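Long-range contacts in FACT complex subunit SPT16 (Ashbya gossypii, PDB 6A8M), which probably acts, as a subunit of the FACT complex, as a histone chaperone that reorganizes nucleosomes during transcription, replication and repair, represented here by its N-terminal peptidase-like domain: residues L185-R190 with P237-L242; N252-A257 with I293-Y298. All coordinates share one frame; numbering follows the deposited sequence.

Contact 1: residues L185-R190 with P237-L242; sequences LQVSSR and PELTPL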
loop_
_atom_site.group_PDB
_atom_site.type_symbol
_atom_site.label_atom_id
_atom_site.label_comp_id
_atom_site.label_asym_id
_atom_site.label_seq_id
_atom_site.Cartn_x
_atom_site.Cartn_y
_atom_site.Cartn_z
ATOM N N LEU A 185 -9.400 -5.606 -1.579
ATOM C CA LEU A 185 -8.098 -6.197 -1.878
ATOM C C LEU A 185 -8.218 -7.360 -2.860
ATOM O O LEU A 185 -7.316 -7.568 -3.686
ATOM C CB LEU A 185 -7.413 -6.671 -0.584
ATOM C CG LEU A 185 -6.909 -5.514 0.271
ATOM C CD1 LEU A 185 -6.702 -6.015 1.703
ATOM C CD2 LEU A 185 -5.606 -4.986 -0.253
ATOM N N GLN A 186 -9.306 -8.134 -2.796
ATOM C CA GLN A 186 -9.465 -9.199 -3.785
ATOM C C GLN A 186 -9.771 -8.627 -5.166
ATOM O O GLN A 186 -9.286 -9.143 -6.180
ATOM C CB GLN A 186 -10.549 -10.195 -3.345
ATOM C CG GLN A 186 -10.772 -11.323 -4.360
ATOM C CD GLN A 186 -9.585 -12.270 -4.504
ATOM O OE1 GLN A 186 -9.535 -13.326 -3.851
ATOM N NE2 GLN A 186 -8.648 -11.928 -5.410
ATOM N N VAL A 187 -10.584 -7.569 -5.234
ATOM C CA VAL A 187 -10.852 -6.938 -6.524
ATOM C C VAL A 187 -9.552 -6.416 -7.108
ATOM O O VAL A 187 -9.215 -6.688 -8.265
ATOM C CB VAL A 187 -11.881 -5.803 -6.380
ATOM C CG1 VAL A 187 -12.041 -5.059 -7.705
ATOM C CG2 VAL A 187 -13.252 -6.347 -5.941
ATOM N N SER A 188 -8.803 -5.669 -6.296
ATOM C CA SER A 188 -7.522 -5.122 -6.731
ATOM C C SER A 188 -6.598 -6.220 -7.240
ATOM O O SER A 188 -5.960 -6.078 -8.297
ATOM C CB SER A 188 -6.868 -4.391 -5.564
ATOM O OG SER A 188 -5.607 -3.893 -5.962
ATOM N N SER A 189 -6.486 -7.312 -6.475
ATOM C CA SER A 189 -5.591 -8.404 -6.841
ATOM C C SER A 189 -6.008 -9.045 -8.156
ATOM O O SER A 189 -5.151 -9.390 -8.988
ATOM C CB SER A 189 -5.549 -9.465 -5.733
ATOM O OG SER A 189 -4.928 -8.951 -4.551
ATOM N N ARG A 190 -7.316 -9.216 -8.374
ATOM C CA ARG A 190 -7.739 -9.766 -9.656
ATOM C C ARG A 190 -7.418 -8.791 -10.778
ATOM O O ARG A 190 -7.017 -9.204 -11.866
ATOM C CB ARG A 190 -9.226 -10.108 -9.645
ATOM C CG ARG A 190 -9.687 -10.826 -10.938
ATOM C CD ARG A 190 -9.153 -12.234 -10.990
ATOM N NE ARG A 190 -9.758 -13.054 -9.939
ATOM C CZ ARG A 190 -10.988 -13.572 -9.995
ATOM N NH1 ARG A 190 -11.762 -13.377 -11.058
ATOM N NH2 ARG A 190 -11.449 -14.299 -8.984
ATOM N N PRO A 237 -17.833 -8.644 -14.909
ATOM C CA PRO A 237 -18.267 -9.996 -14.519
ATOM C C PRO A 237 -17.246 -10.742 -13.681
ATOM O O PRO A 237 -17.636 -11.589 -12.866
ATOM C CB PRO A 237 -18.515 -10.695 -15.866
ATOM C CG PRO A 237 -17.796 -9.850 -16.885
ATOM C CD PRO A 237 -17.893 -8.458 -16.371
ATOM N N GLU A 238 -15.955 -10.472 -13.854
ATOM C CA GLU A 238 -14.983 -11.115 -12.988
ATOM C C GLU A 238 -14.899 -10.417 -11.643
ATOM O O GLU A 238 -14.610 -11.070 -10.632
ATOM C CB GLU A 238 -13.599 -11.132 -13.631
ATOM C CG GLU A 238 -13.442 -12.061 -14.795
ATOM C CD GLU A 238 -12.067 -12.671 -14.845
ATOM O OE1 GLU A 238 -11.446 -12.860 -13.769
ATOM O OE2 GLU A 238 -11.594 -12.960 -15.958
ATOM N N LEU A 239 -15.130 -9.100 -11.620
ATOM C CA LEU A 239 -14.789 -8.278 -10.464
ATOM C C LEU A 239 -15.979 -7.912 -9.583
ATOM O O LEU A 239 -15.807 -7.793 -8.363
ATOM C CB LEU A 239 -14.095 -6.989 -10.917
ATOM C CG LEU A 239 -12.820 -7.158 -11.749
ATOM C CD1 LEU A 239 -12.164 -5.801 -11.950
ATOM C CD2 LEU A 239 -11.846 -8.109 -11.089
ATOM N N THR A 240 -17.163 -7.703 -10.158
ATOM C CA THR A 240 -18.320 -7.355 -9.339
ATOM C C THR A 240 -18.642 -8.416 -8.287
ATOM O O THR A 240 -18.975 -8.031 -7.152
ATOM C CB THR A 240 -19.552 -7.081 -10.221
ATOM O OG1 THR A 240 -19.502 -5.755 -10.768
ATOM C CG2 THR A 240 -20.824 -7.200 -9.391
ATOM N N PRO A 241 -18.542 -9.723 -8.554
ATOM C CA PRO A 241 -18.808 -10.694 -7.477
ATOM C C PRO A 241 -17.772 -10.669 -6.357
ATOM O O PRO A 241 -18.044 -11.199 -5.273
ATOM C CB PRO A 241 -18.824 -12.045 -8.207
ATOM C CG PRO A 241 -18.138 -11.809 -9.510
ATOM C CD PRO A 241 -18.424 -10.393 -9.869
ATOM N N LEU A 242 -16.598 -10.079 -6.578
ATOM C CA LEU A 242 -15.613 -9.930 -5.525
ATOM C C LEU A 242 -15.801 -8.655 -4.710
ATOM O O LEU A 242 -15.167 -8.511 -3.659
ATOM C CB LEU A 242 -14.208 -9.953 -6.132
ATOM C CG LEU A 242 -13.846 -11.144 -7.027
ATOM C CD1 LEU A 242 -12.515 -10.908 -7.775
ATOM C CD2 LEU A 242 -13.804 -12.461 -6.255
HETATM O O HOH W 1 -14.744 -13.537 -9.666
#

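Contact 2: residues N252-A257 with I293-Y298; sequences NYLDWA and IRYKNY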
loop_
_atom_site.group_PDB
_atom_site.type_symbol
_atom_site.label_atom_id
_atom_site.label_comp_id
_atom_site.label_asym_id
_atom_site.label_seq_id
_atom_site.Cartn_x
_atom_site.Cartn_y
_atom_site.Cartn_z
ATOM N N ASN A 252 -14.090 3.746 -12.191
ATOM C CA ASN A 252 -13.498 5.006 -11.761
ATOM C C ASN A 252 -12.631 4.869 -10.517
ATOM O O ASN A 252 -11.898 5.807 -10.197
ATOM C CB ASN A 252 -14.588 6.042 -11.485
ATOM C CG ASN A 252 -15.230 6.564 -12.749
ATOM O OD1 ASN A 252 -14.640 6.523 -13.826
ATOM N ND2 ASN A 252 -16.459 7.056 -12.623
ATOM N N TYR A 253 -12.691 3.739 -9.814
ATOM C CA TYR A 253 -11.881 3.538 -8.617
ATOM C C TYR A 253 -10.728 2.562 -8.827
ATOM O O TYR A 253 -10.126 2.123 -7.844
ATOM C CB TYR A 253 -12.754 3.048 -7.467
ATOM C CG TYR A 253 -13.765 4.058 -6.998
ATOM C CD1 TYR A 253 -13.417 5.035 -6.074
ATOM C CD2 TYR A 253 -15.074 4.012 -7.444
ATOM C CE1 TYR A 253 -14.351 5.952 -5.621
ATOM C CE2 TYR A 253 -16.012 4.929 -7.011
ATOM C CZ TYR A 253 -15.650 5.898 -6.102
ATOM O OH TYR A 253 -16.586 6.808 -5.662
ATOM N N LEU A 254 -10.438 2.182 -10.067
ATOM C CA LEU A 254 -9.289 1.333 -10.377
ATOM C C LEU A 254 -8.139 2.211 -10.866
ATOM O O LEU A 254 -8.346 3.091 -11.711
ATOM C CB LEU A 254 -9.658 0.291 -11.435
ATOM C CG LEU A 254 -8.662 -0.855 -11.560
ATOM C CD1 LEU A 254 -8.964 -1.911 -10.517
ATOM C CD2 LEU A 254 -8.695 -1.443 -12.973
ATOM N N ASP A 255 -6.937 1.979 -10.330
ATOM C CA ASP A 255 -5.758 2.740 -10.736
ATOM C C ASP A 255 -4.518 1.857 -10.550
ATOM O O ASP A 255 -4.590 0.757 -10.007
ATOM C CB ASP A 255 -5.665 4.051 -9.927
ATOM C CG ASP A 255 -4.761 5.105 -10.573
ATOM O OD1 ASP A 255 -4.221 4.876 -11.673
ATOM O OD2 ASP A 255 -4.614 6.185 -9.957
ATOM N N TRP A 256 -3.371 2.346 -10.994
ATOM C CA TRP A 256 -2.112 1.680 -10.679
ATOM C C TRP A 256 -1.662 2.017 -9.262
ATOM O O TRP A 256 -1.813 3.150 -8.802
ATOM C CB TRP A 256 -1.012 2.109 -11.653
ATOM C CG TRP A 256 -1.173 1.569 -13.028
ATOM C CD1 TRP A 256 -1.512 2.268 -14.156
ATOM C CD2 TRP A 256 -1.008 0.205 -13.435
ATOM N NE1 TRP A 256 -1.551 1.424 -15.235
ATOM C CE2 TRP A 256 -1.262 0.152 -14.822
ATOM C CE3 TRP A 256 -0.677 -0.976 -12.765
ATOM C CZ2 TRP A 256 -1.191 -1.031 -15.551
ATOM C CZ3 TRP A 256 -0.616 -2.152 -13.488
ATOM C CH2 TRP A 256 -0.858 -2.172 -14.870
ATOM N N ALA A 257 -1.063 1.028 -8.578
ATOM C CA ALA A 257 -0.379 1.321 -7.320
ATOM C C ALA A 257 1.002 1.923 -7.543
ATOM O O ALA A 257 1.525 2.634 -6.667
ATOM C CB ALA A 257 -0.252 0.057 -6.469
ATOM N N ILE A 293 -2.041 -2.940 -8.568
ATOM C CA ILE A 293 -3.262 -2.198 -8.847
ATOM C C ILE A 293 -3.804 -1.679 -7.522
ATOM O O ILE A 293 -3.510 -2.227 -6.458
ATOM C CB ILE A 293 -4.276 -3.118 -9.555
ATOM C CG1 ILE A 293 -3.847 -3.330 -11.015
ATOM C CG2 ILE A 293 -5.721 -2.621 -9.459
ATOM C CD1 ILE A 293 -4.122 -2.129 -11.898
ATOM N N ARG A 294 -4.571 -0.589 -7.586
ATOM C CA ARG A 294 -5.376 -0.143 -6.460
ATOM C C ARG A 294 -6.841 -0.209 -6.861
ATOM O O ARG A 294 -7.211 0.190 -7.971
ATOM C CB ARG A 294 -5.043 1.305 -6.010
ATOM C CG ARG A 294 -3.593 1.560 -5.592
ATOM C CD ARG A 294 -3.465 2.922 -4.856
ATOM N NE ARG A 294 -4.109 4.006 -5.596
ATOM C CZ ARG A 294 -3.474 4.941 -6.306
ATOM N NH1 ARG A 294 -2.148 4.960 -6.377
ATOM N NH2 ARG A 294 -4.177 5.875 -6.937
ATOM N N TYR A 295 -7.675 -0.735 -5.974
ATOM C CA TYR A 295 -9.117 -0.609 -6.141
ATOM C C TYR A 295 -9.696 0.020 -4.894
ATOM O O TYR A 295 -9.538 -0.521 -3.791
ATOM C CB TYR A 295 -9.798 -1.945 -6.403
ATOM C CG TYR A 295 -11.246 -1.723 -6.652
ATOM C CD1 TYR A 295 -11.674 -1.054 -7.796
ATOM C CD2 TYR A 295 -12.198 -2.145 -5.751
ATOM C CE1 TYR A 295 -13.026 -0.829 -8.020
ATOM C CE2 TYR A 295 -13.549 -1.936 -5.973
ATOM C CZ TYR A 295 -13.954 -1.266 -7.105
ATOM O OH TYR A 295 -15.301 -1.054 -7.338
ATOM N N LYS A 296 -10.404 1.132 -5.075
ATOM C CA LYS A 296 -10.878 1.957 -3.956
ATOM C C LYS A 296 -9.776 2.138 -2.917
ATOM O O LYS A 296 -10.006 2.035 -1.706
ATOM C CB LYS A 296 -12.135 1.369 -3.336
ATOM C CG LYS A 296 -13.319 1.465 -4.286
ATOM C CD LYS A 296 -14.626 0.999 -3.630
ATOM C CE LYS A 296 -15.264 2.095 -2.790
ATOM N NZ LYS A 296 -16.738 1.836 -2.600
ATOM N N ASN A 297 -8.574 2.415 -3.417
ATOM C CA ASN A 297 -7.341 2.772 -2.710
ATOM C C ASN A 297 -6.641 1.563 -2.086
ATOM O O ASN A 297 -5.558 1.752 -1.505
ATOM C CB ASN A 297 -7.556 3.847 -1.631
ATOM C CG ASN A 297 -8.253 5.098 -2.184
ATOM O OD1 ASN A 297 -9.296 5.526 -1.684
ATOM N ND2 ASN A 297 -7.688 5.657 -3.232
ATOM N N TYR A 298 -7.172 0.342 -2.216
ATOM C CA TYR A 298 -6.529 -0.841 -1.637
ATOM C C TYR A 298 -5.549 -1.450 -2.641
ATOM O O TYR A 298 -5.953 -1.862 -3.726
ATOM C CB TYR A 298 -7.599 -1.848 -1.167
ATOM C CG TYR A 298 -8.203 -1.298 0.086
ATOM C CD1 TYR A 298 -9.306 -0.429 0.028
ATOM C CD2 TYR A 298 -7.640 -1.564 1.318
ATOM C CE1 TYR A 298 -9.800 0.150 1.196
ATOM C CE2 TYR A 298 -8.170 -1.020 2.491
ATOM C CZ TYR A 298 -9.223 -0.156 2.408
ATOM O OH TYR A 298 -9.677 0.420 3.569
HETATM O O HOH W 2 -7.983 3.009 -6.264
#

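Contact 1: residues L185-R190 with P237-L242
Arg-190 and Glu-238 form the salt bridge of this contact: NH1 of Arg-190 lies 2.8 Å from OE1 of Glu-238. The bond is bent, with 139° at the hydrogen; it meets OE1 on its anti side, and the guanidinium and carboxylate planes stand 55° apart. Glu-238 OE2 takes a second cation, Lys-194, so the carboxylate is shared between two bases of helix 179-208. A water that donates to Glu-238 O at 2.7 Å also accepts a weak bond from Arg-190 NH1. This places the short helix 236-239 and its 3-10 continuation against the long helix 179-208 of the peptidase-like (M24-family) part of the chain. Packing begins over the guanidinium, where Leu-242 CD1 sits 3.7 Å above the centre of one face. The arginine chain, with CG turned anti to N (chi1 -174°) and bends at chi2 and chi3, also brings Arg-190 CG to 3.5 Å from Leu-239 CD2. Cut back to an alanine, Arg-190 would probably leave Glu-238 OE1 without its cation and Leu-242 CD1 without the guanidinium face it lies on. Nearby, Val-187 CG2 packs 3.7 Å from Leu-242 CB, and Gln-186 CG meets Leu-242 CD2 at 3.8 Å.

Contact 2: residues N252-A257 with I293-Y298
Asp-255 and Arg-294 are joined through both backbone and side chain. Arg-294 N donates almost straight to Asp-255 O (2.8 Å, 175°), and Asp-255 N returns a bond to Arg-294 O at 3.0 Å, the pattern of an antiparallel hydrogen-bonded pair. On the same face their side chains run alongside each other, and Asp-255 OD2 forms a salt bridge with Arg-294 NH2 at 3.1 Å, the carboxylate and guanidinium planes being 79° apart. The other carboxylate oxygen, OD1, accepts a weak bond from Trp-256 N, which helps fix the rotation of the group. Further along, Lys-296 N donates to Tyr-253 O, and a water bridges that oxygen to Asn-297 N. Strand 254-256 thus pairs with the end of strand 285-295, just where a type I' turn from Tyr-295 to Tyr-298 forms the tight hairpin into strand 298-308, within the M24 peptidase-like region. Leu-254 and Tyr-295 share the opposite face, toward helix 179-208, where Val-187 covers the tyrosine. Leu-254 CD1 presses tightly on Ile-293 CG2 at 3.5 Å; this CG2 is anti to N and CG1 beside N (chi1 -75°), turning CD1 to the indole. There Ile-293 CD1 lies over one face of the Trp-256 six-membered ring, a CH-pi contact 4.1 Å from its centroid; Phe-195 meets this indole edge-to-face. Beside the turn, Lys-296 CG packs 3.6 Å from Tyr-253 CB, while its NZ pairs with Glu-247.

How the contacts relate
From the N terminus, the chain enters contact 1 on helix 179-208 and, after 46 mostly helical residues, returns through 237-242 to close the first loop. Nine residues separate this from 252-257, whose strand 254-256 opens contact 2, which closes over a second loop of 35 residues, containing strand but no helix, when 293-298 arrives. The loops therefore follow in series, neither nested nor crossed. In space they adjoin, with centres about 11 Å apart: Val-187 CG1 of contact 1 lies 3.5 Å from Tyr-295 CD2 of contact 2, and Ser-188 hydrogen-bonds to Tyr-298 O. Helix 179-208 thus packs on both the helix 236-239 region and the sheet, with Val-187 touching each.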